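Local coordinates for protein putative succinylglutamate desuccinylase / aspartoacylase (Shewanella amazonensis, PDB 3FMC) that is probably a zinc-dependent hydrolase of the succinylglutamate desuccinylase/aspartoacylase family, perhaps acting on ester bonds, at residues F109-W114 against T128-T133; V113-H118 against H228-G233. All coordinates share one frame; numbering follows the deposited sequence. Where two conformers were deposited one is given.

Contact 1: F109-W114 against T128-T133; sequences FNIEVW and TAFRAT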
ATOM      1  N   PHE C 109      27.198  22.150 -12.881  1.00 29.33           N
ATOM      2  CA  PHE C 109      28.240  22.958 -13.507  1.00 28.48           C
ATOM      3  C   PHE C 109      28.856  24.028 -12.570  1.00 29.31           C
ATOM      4  O   PHE C 109      28.232  24.523 -11.602  1.00 26.08           O
ATOM      5  CB  PHE C 109      27.775  23.521 -14.848  1.00 27.97           C
ATOM      6  CG  PHE C 109      26.737  24.581 -14.749  1.00 25.92           C
ATOM      7  CD1 PHE C 109      25.379  24.262 -14.680  1.00 25.92           C
ATOM      8  CD2 PHE C 109      27.101  25.914 -14.764  1.00 25.16           C
ATOM      9  CE1 PHE C 109      24.446  25.267 -14.604  1.00 24.50           C
ATOM     10  CE2 PHE C 109      26.172  26.904 -14.689  1.00 25.10           C
ATOM     11  CZ  PHE C 109      24.858  26.602 -14.605  1.00 23.43           C
ATOM     12  N   ASN C 110      30.115  24.348 -12.831  1.00 28.97           N
ATOM     13  CA  ASN C 110      30.846  25.273 -11.956  1.00 26.70           C
ATOM     14  C   ASN C 110      30.422  26.692 -12.297  1.00 22.11           C
ATOM     15  O   ASN C 110      30.678  27.173 -13.405  1.00 23.31           O
ATOM     16  CB  ASN C 110      32.361  25.047 -12.077  1.00 26.49           C
ATOM     17  CG  ASN C 110      33.165  25.958 -11.161  1.00 34.96           C
ATOM     18  OD1 ASN C 110      32.881  27.137 -11.039  1.00 34.55           O
ATOM     19  ND2 ASN C 110      34.183  25.405 -10.522  1.00 40.93           N
ATOM     20  N   ILE C 111      29.742  27.342 -11.351  1.00 22.61           N
ATOM     21  CA  ILE C 111      29.174  28.674 -11.576  1.00 23.04           C
ATOM     22  C   ILE C 111      30.264  29.753 -11.587  1.00 23.42           C
ATOM     23  O   ILE C 111      30.179  30.723 -12.350  1.00 24.96           O
ATOM     24  CB  ILE C 111      28.008  28.972 -10.572  1.00 20.96           C
ATOM     25  CG1 ILE C 111      26.842  28.045 -10.905  1.00 24.04           C
ATOM     26  CG2 ILE C 111      27.561  30.440 -10.656  1.00 18.78           C
ATOM     27  CD1 ILE C 111      25.683  28.006  -9.881  1.00 24.43           C
ATOM     28  N   GLU C 112      31.275  29.573 -10.760  1.00 24.93           N
ATOM     29  CA  GLU C 112      32.418  30.490 -10.778  1.00 27.21           C
ATOM     30  C   GLU C 112      32.999  30.520 -12.201  1.00 27.22           C
ATOM     31  O   GLU C 112      33.145  31.583 -12.774  1.00 27.60           O
ATOM     32  CB  GLU C 112      33.464  30.108  -9.717  1.00 26.60           C
ATOM     33  CG  GLU C 112      34.731  30.990  -9.733  1.00 31.52           C
ATOM     34  CD  GLU C 112      34.423  32.507  -9.620  1.00 43.35           C
ATOM     35  OE1 GLU C 112      33.755  32.905  -8.638  1.00 49.28           O
ATOM     36  OE2 GLU C 112      34.861  33.279 -10.512  1.00 46.25           O
ATOM     37  N   VAL C 113      33.271  29.350 -12.787  1.00 27.64           N
ATOM     38  CA  VAL C 113      33.798  29.264 -14.156  1.00 26.76           C
ATOM     39  C   VAL C 113      32.814  29.797 -15.166  1.00 25.41           C
ATOM     40  O   VAL C 113      33.177  30.530 -16.070  1.00 23.47           O
ATOM     41  CB  VAL C 113      34.236  27.798 -14.520  1.00 29.82           C
ATOM     42  CG1 VAL C 113      34.575  27.652 -16.018  1.00 26.99           C
ATOM     43  CG2 VAL C 113      35.414  27.380 -13.648  1.00 27.55           C
ATOM     44  N   TRP C 114      31.539  29.455 -15.026  1.00 25.90           N
ATOM     45  CA  TRP C 114      30.536  29.977 -15.949  1.00 23.94           C
ATOM     46  C   TRP C 114      30.538  31.508 -15.858  1.00 23.47           C
ATOM     47  O   TRP C 114      30.478  32.204 -16.869  1.00 23.87           O
ATOM     48  CB  TRP C 114      29.137  29.451 -15.591  1.00 23.63           C
ATOM     49  CG  TRP C 114      28.103  29.807 -16.591  1.00 20.90           C
ATOM     50  CD1 TRP C 114      27.624  28.990 -17.580  1.00 21.98           C
ATOM     51  CD2 TRP C 114      27.389  31.062 -16.724  1.00 22.51           C
ATOM     52  NE1 TRP C 114      26.658  29.644 -18.298  1.00 24.49           N
ATOM     53  CE2 TRP C 114      26.513  30.923 -17.816  1.00 21.25           C
ATOM     54  CE3 TRP C 114      27.418  32.293 -16.026  1.00 22.74           C
ATOM     55  CZ2 TRP C 114      25.665  31.941 -18.231  1.00 24.33           C
ATOM     56  CZ3 TRP C 114      26.581  33.309 -16.437  1.00 18.05           C
ATOM     57  CH2 TRP C 114      25.712  33.130 -17.541  1.00 25.96           C
ATOM     58  N   THR C 128      20.084  36.260 -19.495  1.00 23.44           N
ATOM     59  CA  THR C 128      19.477  35.479 -20.562  1.00 26.36           C
ATOM     60  C   THR C 128      20.320  34.234 -20.837  1.00 25.15           C
ATOM     61  O   THR C 128      19.786  33.140 -21.030  1.00 22.11           O
ATOM     62  CB  THR C 128      19.313  36.362 -21.834  1.00 25.86           C
ATOM     63  OG1 THR C 128      18.387  37.408 -21.534  1.00 24.77           O
ATOM     64  CG2 THR C 128      18.804  35.560 -23.028  1.00 24.77           C
ATOM     65  N   ALA C 129      21.638  34.398 -20.829  1.00 23.93           N
ATOM     66  CA  ALA C 129      22.550  33.285 -21.097  1.00 24.51           C
ATOM     67  C   ALA C 129      22.463  32.222 -19.992  1.00 23.57           C
ATOM     68  O   ALA C 129      22.522  31.015 -20.266  1.00 22.87           O
ATOM     69  CB  ALA C 129      23.979  33.795 -21.227  1.00 22.83           C
ATOM     70  N   PHE C 130      22.341  32.675 -18.742  1.00 20.75           N
ATOM     71  CA  PHE C 130      22.300  31.779 -17.595  1.00 22.43           C
ATOM     72  C   PHE C 130      21.033  30.951 -17.641  1.00 21.49           C
ATOM     73  O   PHE C 130      21.098  29.739 -17.437  1.00 21.78           O
ATOM     74  CB  PHE C 130      22.419  32.540 -16.268  1.00 20.98           C
ATOM     75  CG  PHE C 130      22.731  31.668 -15.084  1.00 17.89           C
ATOM     76  CD1 PHE C 130      23.984  31.096 -14.930  1.00 21.24           C
ATOM     77  CD2 PHE C 130      21.784  31.453 -14.087  1.00 17.94           C
ATOM     78  CE1 PHE C 130      24.279  30.308 -13.826  1.00 18.06           C
ATOM     79  CE2 PHE C 130      22.083  30.703 -12.995  1.00 17.89           C
ATOM     80  CZ  PHE C 130      23.342  30.117 -12.869  1.00 18.59           C
ATOM     81  N   ARG C 131      19.920  31.606 -17.929  1.00 22.55           N
ATOM     82  CA  ARG C 131      18.643  30.956 -18.040  1.00 22.16           C
ATOM     83  C   ARG C 131      18.715  29.890 -19.122  1.00 24.01           C
ATOM     84  O   ARG C 131      18.224  28.793 -18.934  1.00 24.04           O
ATOM     85  CB  ARG C 131      17.534  31.940 -18.383  1.00 23.37           C
ATOM     86  CG  ARG C 131      16.135  31.312 -18.303  1.00 21.55           C
ATOM     87  CD  ARG C 131      15.001  32.302 -18.435  1.00 23.97           C
ATOM     88  NE  ARG C 131      15.352  33.596 -17.874  1.00 35.66           N
ATOM     89  CZ  ARG C 131      15.174  34.017 -16.620  1.00 31.51           C
ATOM     90  NH1 ARG C 131      14.601  33.272 -15.688  1.00 29.42           N
ATOM     91  NH2 ARG C 131      15.589  35.236 -16.308  1.00 29.63           N
ATOM     92  N   ALA C 132      19.326  30.226 -20.255  1.00 20.52           N
ATOM     93  CA  ALA C 132      19.444  29.287 -21.363  1.00 20.57           C
ATOM     94  C   ALA C 132      20.258  28.071 -20.964  1.00 20.23           C
ATOM     95  O   ALA C 132      19.910  26.947 -21.339  1.00 20.20           O
ATOM     96  CB  ALA C 132      20.035  29.991 -22.625  1.00 18.27           C
ATOM     97  N   THR C 133      21.322  28.280 -20.188  1.00 16.92           N
ATOM     98  CA  THR C 133      22.154  27.196 -19.702  1.00 19.18           C
ATOM     99  C   THR C 133      21.344  26.264 -18.799  1.00 20.52           C
ATOM    100  O   THR C 133      21.445  25.048 -18.906  1.00 17.62           O
ATOM    101  CB  THR C 133      23.375  27.723 -18.931  1.00 24.51           C
ATOM    102  OG1 THR C 133      24.271  28.357 -19.857  1.00 24.16           O
ATOM    103  CG2 THR C 133      24.131  26.588 -18.159  1.00 19.60           C
TER

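Contact 2: V113-H118 against H228-G233; sequences VWYQEH and HGRELG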
ATOM      1  N   VAL C 113      33.271  29.350 -12.787  1.00 27.64           N
ATOM      2  CA  VAL C 113      33.798  29.264 -14.156  1.00 26.76           C
ATOM      3  C   VAL C 113      32.814  29.797 -15.166  1.00 25.41           C
ATOM      4  O   VAL C 113      33.177  30.530 -16.070  1.00 23.47           O
ATOM      5  CB  VAL C 113      34.236  27.798 -14.520  1.00 29.82           C
ATOM      6  CG1 VAL C 113      34.575  27.652 -16.018  1.00 26.99           C
ATOM      7  CG2 VAL C 113      35.414  27.380 -13.648  1.00 27.55           C
ATOM      8  N   TRP C 114      31.539  29.455 -15.026  1.00 25.90           N
ATOM      9  CA  TRP C 114      30.536  29.977 -15.949  1.00 23.94           C
ATOM     10  C   TRP C 114      30.538  31.508 -15.858  1.00 23.47           C
ATOM     11  O   TRP C 114      30.478  32.204 -16.869  1.00 23.87           O
ATOM     12  CB  TRP C 114      29.137  29.451 -15.591  1.00 23.63           C
ATOM     13  CG  TRP C 114      28.103  29.807 -16.591  1.00 20.90           C
ATOM     14  CD1 TRP C 114      27.624  28.990 -17.580  1.00 21.98           C
ATOM     15  CD2 TRP C 114      27.389  31.062 -16.724  1.00 22.51           C
ATOM     16  NE1 TRP C 114      26.658  29.644 -18.298  1.00 24.49           N
ATOM     17  CE2 TRP C 114      26.513  30.923 -17.816  1.00 21.25           C
ATOM     18  CE3 TRP C 114      27.418  32.293 -16.026  1.00 22.74           C
ATOM     19  CZ2 TRP C 114      25.665  31.941 -18.231  1.00 24.33           C
ATOM     20  CZ3 TRP C 114      26.581  33.309 -16.437  1.00 18.05           C
ATOM     21  CH2 TRP C 114      25.712  33.130 -17.541  1.00 25.96           C
ATOM     22  N   TYR C 115      30.570  32.027 -14.622  1.00 23.35           N
ATOM     23  CA  TYR C 115      30.584  33.482 -14.450  1.00 23.29           C
ATOM     24  C   TYR C 115      31.781  34.120 -15.164  1.00 26.70           C
ATOM     25  O   TYR C 115      31.620  35.078 -15.931  1.00 28.57           O
ATOM     26  CB  TYR C 115      30.567  33.874 -12.979  1.00 23.39           C
ATOM     27  CG  TYR C 115      30.654  35.361 -12.813  1.00 23.21           C
ATOM     28  CD1 TYR C 115      29.545  36.163 -13.046  1.00 23.14           C
ATOM     29  CD2 TYR C 115      31.854  35.967 -12.445  1.00 24.96           C
ATOM     30  CE1 TYR C 115      29.626  37.561 -12.916  1.00 25.31           C
ATOM     31  CE2 TYR C 115      31.955  37.351 -12.317  1.00 22.64           C
ATOM     32  CZ  TYR C 115      30.833  38.142 -12.543  1.00 25.72           C
ATOM     33  OH  TYR C 115      30.893  39.515 -12.399  1.00 29.59           O
ATOM     34  N   GLN C 116      32.975  33.595 -14.914  1.00 30.14           N
ATOM     35  CA  GLN C 116      34.184  34.151 -15.553  1.00 33.61           C
ATOM     36  C   GLN C 116      34.041  34.185 -17.073  1.00 33.48           C
ATOM     37  O   GLN C 116      34.373  35.189 -17.709  1.00 34.26           O
ATOM     38  CB  GLN C 116      35.460  33.424 -15.097  1.00 34.82           C
ATOM     39  CG  GLN C 116      35.795  33.677 -13.592  1.00 45.27           C
ATOM     40  CD  GLN C 116      35.903  35.188 -13.214  1.00 55.53           C
ATOM     41  OE1 GLN C 116      36.476  35.998 -13.951  1.00 68.44           O
ATOM     42  NE2 GLN C 116      35.352  35.549 -12.063  1.00 59.89           N
ATOM     43  N   GLU C 117      33.484  33.123 -17.637  1.00 34.14           N
ATOM     44  CA  GLU C 117      33.287  33.022 -19.091  1.00 34.35           C
ATOM     45  C   GLU C 117      32.217  33.929 -19.679  1.00 31.71           C
ATOM     46  O   GLU C 117      32.173  34.121 -20.886  1.00 32.44           O
ATOM     47  CB  GLU C 117      33.018  31.564 -19.461  1.00 35.31           C
ATOM     48  CG  GLU C 117      34.211  30.671 -19.097  1.00 41.60           C
ATOM     49  CD  GLU C 117      34.037  29.194 -19.406  1.00 42.73           C
ATOM     50  OE1 GLU C 117      32.889  28.735 -19.638  1.00 57.53           O
ATOM     51  OE2 GLU C 117      35.083  28.490 -19.385  1.00 55.49           O
ATOM     52  N   HIS C 118      31.341  34.488 -18.842  1.00 29.79           N
ATOM     53  CA  HIS C 118      30.299  35.394 -19.325  1.00 26.63           C
ATOM     54  C   HIS C 118      30.371  36.787 -18.688  1.00 23.89           C
ATOM     55  O   HIS C 118      29.534  37.644 -18.977  1.00 25.64           O
ATOM     56  CB  HIS C 118      28.918  34.796 -19.018  1.00 27.24           C
ATOM     57  CG  HIS C 118      28.683  33.470 -19.660  1.00 23.23           C
ATOM     58  ND1 HIS C 118      29.215  32.304 -19.158  1.00 24.45           N
ATOM     59  CD2 HIS C 118      27.981  33.128 -20.770  1.00 26.54           C
ATOM     60  CE1 HIS C 118      28.853  31.295 -19.941  1.00 31.69           C
ATOM     61  NE2 HIS C 118      28.102  31.768 -20.922  1.00 26.16           N
ATOM     62  N   HIS C 228      33.123  39.242  -6.765  1.00 26.22           N
ATOM     63  CA  HIS C 228      33.915  40.043  -7.710  1.00 28.41           C
ATOM     64  C   HIS C 228      33.492  41.504  -7.761  1.00 27.80           C
ATOM     65  O   HIS C 228      33.844  42.217  -8.703  1.00 27.27           O
ATOM     66  CB  HIS C 228      33.842  39.445  -9.121  1.00 29.10           C
ATOM     67  CG  HIS C 228      34.482  38.109  -9.198  1.00 31.82           C
ATOM     68  ND1 HIS C 228      33.752  36.943  -9.187  1.00 36.44           N
ATOM     69  CD2 HIS C 228      35.782  37.746  -9.165  1.00 33.28           C
ATOM     70  CE1 HIS C 228      34.582  35.915  -9.189  1.00 31.92           C
ATOM     71  NE2 HIS C 228      35.818  36.375  -9.157  1.00 39.28           N
ATOM     72  N   GLY C 229      32.748  41.966  -6.757  1.00 26.98           N
ATOM     73  CA  GLY C 229      32.298  43.359  -6.726  1.00 26.16           C
ATOM     74  C   GLY C 229      31.281  43.755  -7.769  1.00 27.06           C
ATOM     75  O   GLY C 229      31.177  44.941  -8.115  1.00 24.49           O
ATOM     76  N   ARG C 230      30.528  42.780  -8.288  1.00 23.68           N
ATOM     77  CA  ARG C 230      29.461  43.049  -9.251  1.00 22.79           C
ATOM     78  C   ARG C 230      28.112  42.630  -8.668  1.00 23.60           C
ATOM     79  O   ARG C 230      27.933  41.515  -8.177  1.00 23.90           O
ATOM     80  CB  ARG C 230      29.687  42.340 -10.577  1.00 22.91           C
ATOM     81  CG  ARG C 230      28.545  42.558 -11.544  1.00 23.20           C
ATOM     82  CD  ARG C 230      28.907  42.002 -12.878  1.00 28.65           C
ATOM     83  NE  ARG C 230      27.866  42.171 -13.882  1.00 31.34           N
ATOM     84  CZ  ARG C 230      27.991  41.730 -15.132  1.00 23.72           C
ATOM     85  NH1 ARG C 230      29.101  41.120 -15.516  1.00 32.97           N
ATOM     86  NH2 ARG C 230      27.014  41.922 -16.002  1.00 31.99           N
ATOM     87  N   GLU C 231      27.186  43.566  -8.695  1.00 22.21           N
ATOM     88  CA  GLU C 231      25.912  43.341  -8.133  1.00 24.06           C
ATOM     89  C   GLU C 231      24.958  42.961  -9.241  1.00 23.51           C
ATOM     90  O   GLU C 231      24.625  43.771 -10.095  1.00 24.22           O
ATOM     91  CB  GLU C 231      25.449  44.592  -7.348  1.00 22.81           C
ATOM     92  CG  GLU C 231      23.985  44.593  -6.975  1.00 29.73           C
ATOM     93  CD  GLU C 231      23.568  43.524  -5.971  1.00 30.17           C
ATOM     94  OE1 GLU C 231      24.429  42.838  -5.392  1.00 32.79           O
ATOM     95  OE2 GLU C 231      22.335  43.412  -5.736  1.00 35.42           O
ATOM     96  N   LEU C 232      24.549  41.698  -9.234  0.50 21.79           N
ATOM     97  CA  LEU C 232      23.551  41.198 -10.168  0.50 20.60           C
ATOM     98  C   LEU C 232      22.192  41.121  -9.495  0.50 20.60           C
ATOM     99  O   LEU C 232      21.182  41.453 -10.099  0.50 22.58           O
ATOM    100  CB  LEU C 232      23.909  39.794 -10.645  0.50 19.80           C
ATOM    101  CG  LEU C 232      25.136  39.623 -11.528  0.50 19.43           C
ATOM    102  CD1 LEU C 232      25.366  38.144 -11.752  0.50 19.97           C
ATOM    103  CD2 LEU C 232      24.922  40.356 -12.827  0.50 19.94           C
ATOM    104  N   GLY C 233      22.184  40.679  -8.245  1.00 22.50           N
ATOM    105  CA  GLY C 233      20.964  40.421  -7.517  1.00 22.89           C
ATOM    106  C   GLY C 233      20.568  38.961  -7.811  1.00 22.86           C
ATOM    107  O   GLY C 233      21.074  38.374  -8.746  1.00 20.61           O
TER

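Contact 1: F109-W114 against T128-T133
Trp114 lies with one face of its indole against Phe130, whose ring points its CD1 edge into that face. This is a T-shaped (edge-to-face) pair, with the six-membered ring centroids 4.9 Å apart and the planes at 78°. With CG anti to its backbone N (chi1 -173°), the indole reaches away from its own helix to the backbone of the next: CZ2 lies 3.4 Å from Phe130 CA, and the same atom meets Ala129 CB at 3.9 Å. A methyl suits position 129, since the broad ring can approach the helix there closely. The one polar atom of the indole is paired as well. Trp114 NE1 donates to Thr133 OG1 at 3.1 Å, bent to 150° and tilted somewhat from the ring plane. Thr133 uses both branches: while OG1 takes the indole N-H, its methyl CG2 sits over the Phe109 ring, 4.0 Å from the centroid, as a CH-pi contact. Phe109 also turns its edge to Phe130, CZ to CE1 at 3.8 Å, and Ile111 CD1 borders the edge of the Phe130 ring. Asn110 caps the start of helix 111-118, its OD1 accepting from Val113 N at 2.8 Å with a nearly straight bond, the donor above the carbonyl plane. The arrangement is an aromatic cluster between the short helix 111-118 and the longer helix 123-142 in the catalytic domain. Helix 210-227 adds to it, Trp218 meeting Phe130 edge-to-face and Thr220 touching Ile111.

Contact 2: V113-H118 against H228-G233
Where helix 210-227 ends in a Schellman motif, Tyr115 of helix 111-118 packs on His228 and Arg230, and Gln116 on His228. Gly229 is the C-prime residue of that motif: its positive phi suits a residue without a side chain, and the turn is tied by Gly229 N to Ser226 O and Arg230 N to Ala225 O. The Tyr115 side chain leaves its helix trans to the backbone N (chi1 177°) and points at the turn. Its ring runs nearly parallel to that of His228 (planes at 15°) but is offset so much that little of one lies over the other, Tyr115 CE2 coming 3.6 Å from His228 ND1. The phenol tip extends further, Tyr115 OH lying 3.2 Å from Arg230 CD, which stands at the ring edge. Arg230 is fully extended, and its guanidinium continues past the tyrosine to a salt bridge with Asp123 and to Leu121 O. Were Tyr115 an alanine, His228 and the Arg230 methylenes would probably lose their packing partner and a gap would open between helix and turn. Gln116, kinked at its second torsion, brings NE2 over one face of the His228 ring, 3.0 Å from CE1; that amide nitrogen bonds to Glu112, while His228 ND1 is held by Val224 O. On the helix itself, His118 ND1 gives a straight 2.6 Å bond to Trp114 O, and the imidazole stacks on the indole. Helix-to-turn packing of this kind, without hydrogen bonds between the two segments, is that of a Schellman-capped helix C terminus covered by a neighbouring helix.

In the fold
From the N terminus the chain passes several strands and two helices before helix 111-118, from which both contacts start. Contact 1 closes a short excursion: 13 residues on, helix 123-142 folds back against it. Contact 2 closes a far longer one, spanning 109 residues before the chain returns at the loop that follows helix 210-227 and precedes strand 237-243. Since both closures begin on the same helix they do not cross; the shorter falls largely within the span of the longer. They share Val113 and Trp114, and the indole is sandwiched, Phe130 on one face and His118 on the opposite one. Glu112 also touches His228; through both contacts helix 111-118 joins helix 123-142 to the end of helix 210-227.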